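Local atomic coordinates of [Ribosomal protein bS18]-alanine N-acetyltransferase (Escherichia coli O157:H7, PDB entry 5ISV), a protein that probably transfers the acetyl group of acetyl-CoA to the N-terminal alanine of ribosomal protein bS18, as a member of the GNAT acetyltransferase family. Residues L102-A106 and R126-T132; I89-E93 and L144-M148; R39-F43 and A55-V59; F120-R126 and D138-L144. All coordinates share one frame; numbering follows the deposited sequence. Where two conformers were deposited one is given.

How the contacts relate
Followed from the N terminus, the chain first closes a short loop at contact 3, where residues 39-43, leading into strand 43-47, pair with strand 50-60. Helix 80-94 then opens contact 2, a wide loop that shuts only when the chain leaves strand 136-145. Contacts 1 and 4 both nest inside that loop and cross each other: strand 99-105 meets residues 126-132, while 120-126 pairs with 138-144, and Arg126 serves both. Leu144 is likewise shared by contacts 2 and 4. Contact 3 belongs to the N-terminal part of the mixed sheet, contacts 1 and 4 to its C-terminal part; Leu92 of contact 2 packs on Leu41 and Val59 of contact 3.

Contact 1. Residues L102-A106 and R126-T132; sequences LEVRA and RRNYYPT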
# COMPACT_ATOMS: atom_id res chain seq x y z
N LEU A 102 4.44 0.01 6.08
CA LEU A 102 4.13 -1.19 5.27
C LEU A 102 5.03 -2.33 5.65
O LEU A 102 6.02 -2.13 6.37
CB LEU A 102 4.25 -0.92 3.74
CG LEU A 102 5.62 -0.50 3.21
CD1 LEU A 102 6.59 -1.66 2.98
CD2 LEU A 102 5.45 0.24 1.87
N GLU A 103 4.69 -3.52 5.18
CA GLU A 103 5.46 -4.72 5.42
C GLU A 103 5.73 -5.37 4.06
O GLU A 103 4.83 -5.40 3.20
CB GLU A 103 4.61 -5.66 6.27
CG GLU A 103 5.30 -6.28 7.41
CD GLU A 103 4.35 -6.91 8.42
OE1 GLU A 103 3.26 -7.34 8.05
OE2 GLU A 103 4.72 -6.96 9.60
N VAL A 104 6.95 -5.84 3.85
CA VAL A 104 7.32 -6.44 2.57
C VAL A 104 8.17 -7.67 2.80
O VAL A 104 9.05 -7.69 3.66
CB VAL A 104 8.01 -5.37 1.65
CG1 VAL A 104 9.20 -4.73 2.32
CG2 VAL A 104 8.44 -5.95 0.31
N ARG A 105 7.91 -8.73 2.06
CA ARG A 105 8.77 -9.91 2.03
C ARG A 105 10.20 -9.55 1.70
O ARG A 105 10.44 -8.83 0.72
CB ARG A 105 8.21 -10.92 1.02
CG ARG A 105 7.00 -11.62 1.54
CD ARG A 105 6.16 -12.27 0.47
NE ARG A 105 5.08 -13.07 1.01
CZ ARG A 105 5.18 -14.34 1.40
NH1 ARG A 105 6.34 -14.99 1.30
NH2 ARG A 105 4.12 -14.96 1.91
N ALA A 106 11.16 -10.05 2.47
CA ALA A 106 12.57 -9.67 2.29
C ALA A 106 13.13 -10.01 0.89
O ALA A 106 14.08 -9.38 0.45
CB ALA A 106 13.40 -10.35 3.35
N ARG A 126 11.18 -8.77 10.87
CA ARG A 126 10.47 -9.84 11.63
C ARG A 126 10.96 -11.15 11.09
O ARG A 126 10.65 -11.51 9.95
CB ARG A 126 8.97 -9.70 11.46
CG ARG A 126 8.51 -8.27 11.67
CD ARG A 126 7.01 -8.17 11.54
NE ARG A 126 6.40 -8.74 12.73
CZ ARG A 126 5.11 -8.73 13.00
NH1 ARG A 126 4.21 -8.20 12.17
NH2 ARG A 126 4.72 -9.30 14.14
N ARG A 127 11.81 -11.85 11.85
CA ARG A 127 12.42 -13.08 11.41
C ARG A 127 11.38 -14.13 11.07
O ARG A 127 10.51 -14.44 11.87
CB ARG A 127 13.39 -13.64 12.50
CG ARG A 127 14.23 -14.84 12.04
CD ARG A 127 15.18 -15.38 13.11
NE ARG A 127 15.74 -16.67 12.68
CZ ARG A 127 16.46 -17.50 13.44
NH1 ARG A 127 16.73 -17.21 14.72
NH2 ARG A 127 16.90 -18.64 12.91
N ASN A 128 11.47 -14.68 9.87
CA ASN A 128 10.66 -15.83 9.45
C ASN A 128 9.13 -15.58 9.56
O ASN A 128 8.35 -16.53 9.77
CB ASN A 128 11.08 -17.10 10.22
CG ASN A 128 12.40 -17.63 9.72
OD1 ASN A 128 12.73 -17.48 8.54
ND2 ASN A 128 13.17 -18.23 10.58
N TYR A 129 8.73 -14.31 9.37
CA TYR A 129 7.34 -13.90 9.51
C TYR A 129 6.41 -14.52 8.47
O TYR A 129 5.24 -14.79 8.74
CB TYR A 129 7.21 -12.37 9.51
CG TYR A 129 5.81 -11.91 9.77
CD1 TYR A 129 5.32 -11.97 11.10
CD2 TYR A 129 4.94 -11.53 8.75
CE1 TYR A 129 4.04 -11.58 11.40
CE2 TYR A 129 3.64 -11.15 9.04
CZ TYR A 129 3.18 -11.19 10.36
OH TYR A 129 1.92 -10.78 10.61
N TYR A 130 6.90 -14.68 7.25
CA TYR A 130 6.08 -15.10 6.14
C TYR A 130 6.38 -16.51 5.74
O TYR A 130 7.54 -16.89 5.67
CB TYR A 130 6.27 -14.19 4.89
CG TYR A 130 5.63 -12.82 4.99
CD1 TYR A 130 4.25 -12.69 5.05
CD2 TYR A 130 6.40 -11.65 5.03
CE1 TYR A 130 3.63 -11.47 5.16
CE2 TYR A 130 5.76 -10.39 5.14
CZ TYR A 130 4.37 -10.32 5.21
OH TYR A 130 3.79 -9.06 5.33
N PRO A 131 5.33 -17.26 5.32
CA PRO A 131 5.61 -18.55 4.68
C PRO A 131 6.10 -18.38 3.26
O PRO A 131 5.72 -17.43 2.55
CB PRO A 131 4.24 -19.24 4.68
CG PRO A 131 3.30 -18.11 4.51
CD PRO A 131 3.89 -16.97 5.32
N THR A 132 6.97 -19.28 2.84
CA THR A 132 7.27 -19.44 1.42
C THR A 132 6.89 -20.83 0.95
O THR A 132 6.43 -21.70 1.70
CB THR A 132 8.77 -19.16 1.11
OG1 THR A 132 9.59 -20.19 1.69
CG2 THR A 132 9.22 -17.79 1.63
O HOH W 1 1.45 -8.26 9.67
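Arg105 and Tyr130 form the close-packed half of this contact, between strand 99-105 of the GNAT sheet and a corner of the chain containing a type II turn from Arg126 to Tyr129. Two neighbouring tyrosines here each take one arginine, Tyr130 taking Arg105 and Tyr129 taking Arg126. The Arg105 chain runs extended from CG to NE across one face of Tyr130, CG lying 3.5 Å from Tyr130 CD2, with guanidinium and ring planes 25° apart. Tyr129 CD2 sits over the centre of the opposite face, so the Tyr130 ring is sandwiched. Beyond it the guanidinium reaches Pro131 end-on, NH1 and NH2 both donating to the one carbonyl oxygen; a salt bridge from NH1 to Glu137 and a cation-pi contact with Phe25 add to its hold.

The other half is looser and more open to solvent. Glu103, the predicted proton acceptor, meets exposed Arg126 in a single salt bridge: Arg126 NH1 donates to the syn lone pair of Glu103 OE2 at 2.9 Å, nearly straight (169°). Tyr129 CE1 lies over the centre of that guanidinium, 3.4 Å above its plane. The other carboxylate oxygen, Glu103 OE1, lies 3.3 Å from Tyr130 OH and accepts a bond from a water 2.6 Å away, and the same water is 2.7 Å from Tyr129 OH.

Contact 2. Residues I89-E93 and L144-M148; sequences IDELE and LPISM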
# COMPACT_ATOMS: atom_id res chain seq x y z
N ILE A 89 0.27 8.87 -0.78
CA ILE A 89 1.16 9.70 0.02
C ILE A 89 0.70 11.16 0.02
O ILE A 89 0.61 11.80 1.07
CB ILE A 89 2.63 9.54 -0.38
CG1 ILE A 89 3.11 8.10 -0.09
CG2 ILE A 89 3.50 10.63 0.27
CD1 ILE A 89 4.39 7.64 -0.76
N ASP A 90 0.40 11.69 -1.19
CA ASP A 90 -0.10 13.03 -1.29
C ASP A 90 -1.40 13.28 -0.50
O ASP A 90 -1.54 14.30 0.20
CB ASP A 90 -0.27 13.47 -2.76
CG ASP A 90 -0.23 14.96 -2.90
OD1 ASP A 90 0.80 15.54 -2.48
OD2 ASP A 90 -1.22 15.54 -3.37
N GLU A 91 -2.35 12.36 -0.62
CA GLU A 91 -3.60 12.47 0.10
C GLU A 91 -3.37 12.40 1.61
O GLU A 91 -3.92 13.20 2.36
CB GLU A 91 -4.56 11.37 -0.31
CG GLU A 91 -5.93 11.57 0.32
CD GLU A 91 -6.48 12.97 0.12
OE1 GLU A 91 -6.53 13.47 -1.04
OE2 GLU A 91 -6.90 13.57 1.13
N LEU A 92 -2.53 11.47 2.05
CA LEU A 92 -2.18 11.41 3.47
C LEU A 92 -1.52 12.69 3.99
O LEU A 92 -1.88 13.18 5.05
CB LEU A 92 -1.32 10.21 3.75
CG LEU A 92 -1.87 8.82 3.52
CD1 LEU A 92 -0.77 7.80 3.59
CD2 LEU A 92 -3.03 8.46 4.44
N GLU A 93 -0.64 13.29 3.18
CA GLU A 93 0.00 14.53 3.54
C GLU A 93 -1.04 15.65 3.67
O GLU A 93 -1.01 16.44 4.61
CB GLU A 93 1.10 14.89 2.52
CG GLU A 93 2.11 15.92 3.00
CD GLU A 93 1.68 17.35 2.82
OE1 GLU A 93 0.64 17.62 2.17
OE2 GLU A 93 2.38 18.23 3.33
N LEU A 144 7.57 5.59 6.32
CA LEU A 144 7.75 6.84 5.62
C LEU A 144 7.18 7.99 6.45
O LEU A 144 5.99 8.07 6.67
CB LEU A 144 7.05 6.76 4.28
CG LEU A 144 7.05 8.10 3.52
CD1 LEU A 144 8.44 8.50 3.07
CD2 LEU A 144 6.14 8.02 2.30
N PRO A 145 8.05 8.89 6.91
CA PRO A 145 7.54 10.14 7.51
C PRO A 145 6.87 10.99 6.41
O PRO A 145 7.43 11.09 5.34
CB PRO A 145 8.80 10.80 8.08
CG PRO A 145 9.76 9.68 8.22
CD PRO A 145 9.50 8.76 7.06
N ILE A 146 5.72 11.55 6.72
CA ILE A 146 4.98 12.37 5.79
C ILE A 146 4.87 13.80 6.32
O ILE A 146 5.60 14.67 5.89
CB ILE A 146 3.61 11.71 5.46
CG1 ILE A 146 3.91 10.38 4.73
CG2 ILE A 146 2.75 12.61 4.56
CD1 ILE A 146 2.70 9.59 4.32
N SER A 147 3.99 14.05 7.28
CA SER A 147 3.67 15.41 7.68
C SER A 147 4.61 15.91 8.81
O SER A 147 5.08 15.15 9.70
CB SER A 147 2.21 15.53 8.11
OG SER A 147 1.33 15.14 7.04
N MET A 148 4.82 17.22 8.77
CA MET A 148 5.56 17.90 9.80
C MET A 148 4.64 18.40 10.93
O MET A 148 3.48 18.75 10.69
CB MET A 148 6.34 19.08 9.22
CG MET A 148 7.34 18.72 8.13
SD MET A 148 6.74 18.79 6.51
CE MET A 148 7.05 20.53 6.25
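Ile146 is the main bump of this helix-on-sheet packing, in which helix 80-94 of the GNAT fold lies against the chain as it runs out of strand 136-145. Its two branches divide the work. CG1, anti to the carbonyl carbon (chi1 -64°), carries CD1 in between Ile89 and Leu92, 4.0 Å from Leu92 CD1 and 4.3 Å from Ile89 CG2. The shorter branch, CG2, presses where the Glu93 side chain leaves the helix, 3.5 Å from Glu93 CB, and so uses the aliphatic root of an otherwise exposed acid as one wall of its hollow.

A second interlock lies one turn back along the helix. Ile89 sends CD1 against CD2 of Leu144, 3.5 Å apart, the two side chains crossing at about a right angle so that a methyl of each meets the other. Leu100 of the neighbouring strand 99-105 touches Ile89, Leu92 and Ile146, completing the apolar floor. Across the two segments the contact is one of shape, without hydrogen bonds; backbone bonds tie Leu144 to Leu100 and Ile146 to Ala98. At the helix's later end Ser147 packs beside Glu93, but its hydroxyl bonds to the carbonyl oxygen of Val97, while Ser147 OG stays 3.6 Å from Glu93 O.

Contact 3. Residues R39-F43 and A55-V59; sequences RYLNF and AITQV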
# COMPACT_ATOMS: atom_id res chain seq x y z
N ARG A 39 -12.29 3.64 8.59
CA ARG A 39 -10.84 3.88 8.82
C ARG A 39 -9.99 3.70 7.56
O ARG A 39 -8.83 4.12 7.51
CB ARG A 39 -10.26 3.05 9.94
CG ARG A 39 -10.43 1.56 9.90
CD ARG A 39 -9.86 0.91 11.17
NE ARG A 39 -10.33 1.56 12.40
CZ ARG A 39 -11.33 1.14 13.18
NH1 ARG A 39 -12.04 0.05 12.89
NH2 ARG A 39 -11.65 1.82 14.26
N TYR A 40 -10.57 3.13 6.51
CA TYR A 40 -9.82 2.88 5.29
C TYR A 40 -9.78 4.08 4.35
O TYR A 40 -10.70 4.83 4.27
CB TYR A 40 -10.33 1.62 4.61
CG TYR A 40 -9.83 0.41 5.37
CD1 TYR A 40 -10.49 -0.02 6.52
CD2 TYR A 40 -8.70 -0.27 4.97
CE1 TYR A 40 -10.03 -1.12 7.21
CE2 TYR A 40 -8.21 -1.38 5.66
CZ TYR A 40 -8.88 -1.79 6.81
OH TYR A 40 -8.38 -2.85 7.56
N LEU A 41 -8.66 4.17 3.65
CA LEU A 41 -8.47 5.12 2.53
C LEU A 41 -7.92 4.31 1.39
O LEU A 41 -6.72 4.33 1.14
CB LEU A 41 -7.52 6.25 2.96
CG LEU A 41 -7.43 7.47 2.02
CD1 LEU A 41 -8.74 8.21 1.96
CD2 LEU A 41 -6.32 8.42 2.45
N ASN A 42 -8.83 3.61 0.70
CA ASN A 42 -8.45 2.65 -0.33
C ASN A 42 -8.59 3.31 -1.71
O ASN A 42 -9.53 4.04 -1.96
CB ASN A 42 -9.40 1.45 -0.27
CG ASN A 42 -9.22 0.65 1.03
OD1 ASN A 42 -8.20 0.79 1.68
ND2 ASN A 42 -10.18 -0.18 1.38
N PHE A 43 -7.66 2.97 -2.59
CA PHE A 43 -7.58 3.58 -3.96
C PHE A 43 -7.43 2.50 -5.01
O PHE A 43 -6.88 1.43 -4.77
CB PHE A 43 -6.38 4.55 -4.05
CG PHE A 43 -6.55 5.80 -3.23
CD1 PHE A 43 -7.51 6.76 -3.57
CD2 PHE A 43 -5.75 6.01 -2.09
CE1 PHE A 43 -7.68 7.90 -2.84
CE2 PHE A 43 -5.94 7.15 -1.34
CZ PHE A 43 -6.89 8.08 -1.69
N ALA A 55 -4.69 -0.23 -3.90
CA ALA A 55 -3.93 -0.09 -2.62
C ALA A 55 -4.94 0.02 -1.50
O ALA A 55 -5.83 0.84 -1.51
CB ALA A 55 -3.05 1.12 -2.67
N ILE A 56 -4.72 -0.80 -0.46
CA ILE A 56 -5.62 -0.89 0.72
C ILE A 56 -4.82 -0.34 1.91
O ILE A 56 -3.79 -0.91 2.28
CB ILE A 56 -5.99 -2.34 0.96
CG1 ILE A 56 -6.54 -3.08 -0.22
CG2 ILE A 56 -6.94 -2.47 2.18
CD1 ILE A 56 -7.80 -2.51 -0.77
N THR A 57 -5.35 0.72 2.52
CA THR A 57 -4.63 1.42 3.59
C THR A 57 -5.58 1.74 4.72
O THR A 57 -6.65 2.28 4.49
CB THR A 57 -4.02 2.74 3.08
OG1 THR A 57 -3.13 2.46 1.99
CG2 THR A 57 -3.22 3.50 4.16
N GLN A 58 -5.18 1.38 5.98
CA GLN A 58 -5.98 1.73 7.13
C GLN A 58 -5.33 2.97 7.73
O GLN A 58 -4.10 3.00 7.86
CB GLN A 58 -5.91 0.54 8.15
CG GLN A 58 -6.96 0.51 9.23
CD GLN A 58 -6.61 -0.60 10.22
OE1 GLN A 58 -7.03 -1.75 10.07
NE2 GLN A 58 -5.67 -0.31 11.04
N VAL A 59 -6.13 3.96 8.11
CA VAL A 59 -5.65 5.15 8.80
C VAL A 59 -6.25 5.17 10.20
O VAL A 59 -7.47 5.21 10.34
CB VAL A 59 -6.04 6.45 8.05
CG1 VAL A 59 -5.45 7.66 8.77
CG2 VAL A 59 -5.55 6.42 6.60
O HOH W 2 -4.66 3.14 -0.23
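The Tyr40 ring receives Gln58 over one face: CG forms a CH-pi contact 4.1 Å from the ring centroid, offset toward the rim. The Gln58 amide stands almost upright to the ring, the planes 84° apart, and Ile56 CG2 approaches obliquely, 3.9 Å from Tyr40 CE2. The Arg39 chain runs beside Gln58, CD 3.5 Å from Gln58 CG, so that methylene meets the ring on one side and Arg39 on another, roughly at right angles.

The second flat group, the Asn42 amide, replaces a main-chain carbonyl. Its OD1 accepts from Thr57 N at 3.0 Å, nearly along the C=O axis, while ND2 donates to Asn35 O, fixing the amide's rotation. Tyr40 OH likewise bonds to Asn35. A water joins Leu41 O (2.7 Å) to Thr57 OG1, with a weak bond to Ala55 O.

Strand 50-60 belongs to the GNAT sheet, and its Ala55 touches Ile69, a predicted acetyl-CoA-binding residue. Backbone bonds at Arg39-Val59 and Leu41-Thr57 continue, irregularly, the antiparallel pairing that becomes regular at Phe43-Ala55. An asparagine and a water stand in for backbone hydrogen bonds that a regular ladder would have, so residues 39-43 can run beside the strand while Thr57 N and Leu41 O still have partners.

Contact 4. Residues F120-R126 and D138-L144; sequences FNEATIR and DAIIMAL
Phe120 and Leu144 cross at about a right angle, Leu144 CB sitting over the centre of the ring in a CH-pi contact 3.6 Å from its centroid and only 11° off the normal. Leu144 CD2 reaches on to the CE1 side of the ring, and Met142 CB approaches obliquely, 4.0 Å from Phe120 CD2. Tyr115, the predicted proton donor, meets the same ring with its plane at about 60°, linking the residue just before strand 121-129 to the predicted active site.

Further along, Ile125 and Ile140 project from the sheet together, with Ile125 CG1 3.9 Å from Ile140 CD1. Glu122 lays its CG against the CG2 methyl of Ile140. These residues and Met142 share one face of an antiparallel beta hairpin, strands 121-129 and 136-145, at the C-terminal edge of the GNAT sheet. A classic beta bulge interrupts its register: Ala123 and Thr124 both face Ile141, whose carbonyl oxygen takes a firm bond from Ala123 N (2.8 Å) and a weak one from Thr124 N (3.4 Å).

On the other face Thr124 runs alongside Ile141, CG2 lying 3.8 Å from Ile141 CB. Arg126 crosses the same isoleucine obliquely: CG and CD of Arg126 both lie 3.3 Å from Ile141 CD1, and the bend at chi3 (74°) then turns NE and the guanidinium off toward Glu103. Beyond Arg126, the Asp138 carboxylate bonds through OD1 to Asn128 N.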
# COMPACT_ATOMS: atom_id res chain seq x y z
N PHE A 120 11.00 5.70 2.07
CA PHE A 120 10.79 4.72 3.18
C PHE A 120 12.13 4.27 3.78
O PHE A 120 13.10 4.10 3.06
CB PHE A 120 10.04 3.47 2.69
CG PHE A 120 8.55 3.66 2.48
CD1 PHE A 120 8.04 4.19 1.29
CD2 PHE A 120 7.63 3.24 3.46
CE1 PHE A 120 6.68 4.32 1.12
CE2 PHE A 120 6.28 3.38 3.26
CZ PHE A 120 5.80 3.90 2.09
N ASN A 121 12.15 4.06 5.11
CA ASN A 121 13.31 3.57 5.84
C ASN A 121 12.91 2.23 6.44
O ASN A 121 11.79 2.10 6.89
CB ASN A 121 13.65 4.50 7.00
CG ASN A 121 13.72 5.96 6.60
OD1 ASN A 121 14.61 6.35 5.86
ND2 ASN A 121 12.75 6.76 7.05
N GLU A 122 13.81 1.26 6.49
CA GLU A 122 13.59 0.03 7.29
C GLU A 122 13.48 0.41 8.77
O GLU A 122 14.38 1.04 9.30
CB GLU A 122 14.77 -0.93 7.10
CG GLU A 122 14.68 -2.21 7.91
CD GLU A 122 15.86 -3.13 7.66
OE1 GLU A 122 16.03 -3.57 6.52
OE2 GLU A 122 16.62 -3.39 8.62
N ALA A 123 12.38 0.02 9.41
CA ALA A 123 12.15 0.29 10.82
C ALA A 123 12.59 -0.92 11.61
O ALA A 123 13.21 -0.77 12.64
CB ALA A 123 10.68 0.60 11.07
N THR A 124 12.23 -2.10 11.16
CA THR A 124 12.54 -3.34 11.81
C THR A 124 12.35 -4.54 10.89
O THR A 124 11.81 -4.42 9.80
CB THR A 124 11.76 -3.51 13.13
OG1 THR A 124 12.33 -4.62 13.83
CG2 THR A 124 10.30 -3.75 12.92
N ILE A 125 12.82 -5.68 11.34
CA ILE A 125 12.76 -6.94 10.64
C ILE A 125 11.97 -7.89 11.49
O ILE A 125 12.11 -7.85 12.72
CB ILE A 125 14.16 -7.49 10.32
CG1 ILE A 125 14.90 -6.55 9.37
CG2 ILE A 125 14.09 -8.89 9.70
CD1 ILE A 125 16.37 -6.86 9.24
N ARG A 126 11.18 -8.77 10.87
CA ARG A 126 10.47 -9.84 11.63
C ARG A 126 10.96 -11.15 11.09
O ARG A 126 10.65 -11.51 9.95
CB ARG A 126 8.97 -9.70 11.46
CG ARG A 126 8.51 -8.27 11.67
CD ARG A 126 7.01 -8.17 11.54
NE ARG A 126 6.40 -8.74 12.73
CZ ARG A 126 5.11 -8.73 13.00
NH1 ARG A 126 4.21 -8.20 12.17
NH2 ARG A 126 4.72 -9.30 14.14
N ASP A 138 11.77 -13.54 6.04
CA ASP A 138 11.60 -12.38 6.87
C ASP A 138 10.63 -11.39 6.24
O ASP A 138 10.47 -11.31 4.99
CB ASP A 138 12.93 -11.68 7.12
CG ASP A 138 13.95 -12.54 7.90
OD1 ASP A 138 13.66 -13.65 8.40
OD2 ASP A 138 15.11 -12.08 7.95
N ALA A 139 9.98 -10.63 7.10
CA ALA A 139 9.26 -9.41 6.75
C ALA A 139 10.12 -8.22 7.09
O ALA A 139 10.83 -8.22 8.09
CB ALA A 139 7.97 -9.34 7.53
N ILE A 140 10.12 -7.22 6.21
CA ILE A 140 10.78 -5.95 6.49
C ILE A 140 9.66 -4.98 6.74
O ILE A 140 8.78 -4.83 5.87
CB ILE A 140 11.64 -5.43 5.31
CG1 ILE A 140 12.59 -6.50 4.78
CG2 ILE A 140 12.38 -4.17 5.71
CD1 ILE A 140 13.57 -7.04 5.79
N ILE A 141 9.66 -4.31 7.86
CA ILE A 141 8.71 -3.26 8.19
C ILE A 141 9.40 -1.97 7.78
O ILE A 141 10.51 -1.68 8.20
CB ILE A 141 8.35 -3.23 9.69
CG1 ILE A 141 7.55 -4.47 10.05
CG2 ILE A 141 7.46 -2.04 10.00
CD1 ILE A 141 8.03 -5.78 9.51
N MET A 142 8.73 -1.21 6.92
CA MET A 142 9.23 0.09 6.48
C MET A 142 8.31 1.23 6.90
O MET A 142 7.07 1.06 6.94
CB MET A 142 9.47 0.08 4.96
CG MET A 142 10.23 -1.14 4.46
SD MET A 142 10.70 -1.04 2.73
CE MET A 142 12.07 0.08 2.85
N ALA A 143 8.91 2.39 7.14
CA ALA A 143 8.17 3.60 7.55
C ALA A 143 8.57 4.81 6.69
O ALA A 143 9.74 5.03 6.41
CB ALA A 143 8.43 3.89 9.04
N LEU A 144 7.57 5.59 6.32
CA LEU A 144 7.75 6.84 5.62
C LEU A 144 7.18 7.99 6.45
O LEU A 144 5.99 8.07 6.67
CB LEU A 144 7.05 6.76 4.28
CG LEU A 144 7.05 8.10 3.52
CD1 LEU A 144 8.44 8.50 3.07
CD2 LEU A 144 6.14 8.02 2.30
O HOH W 3 11.29 6.09 8.88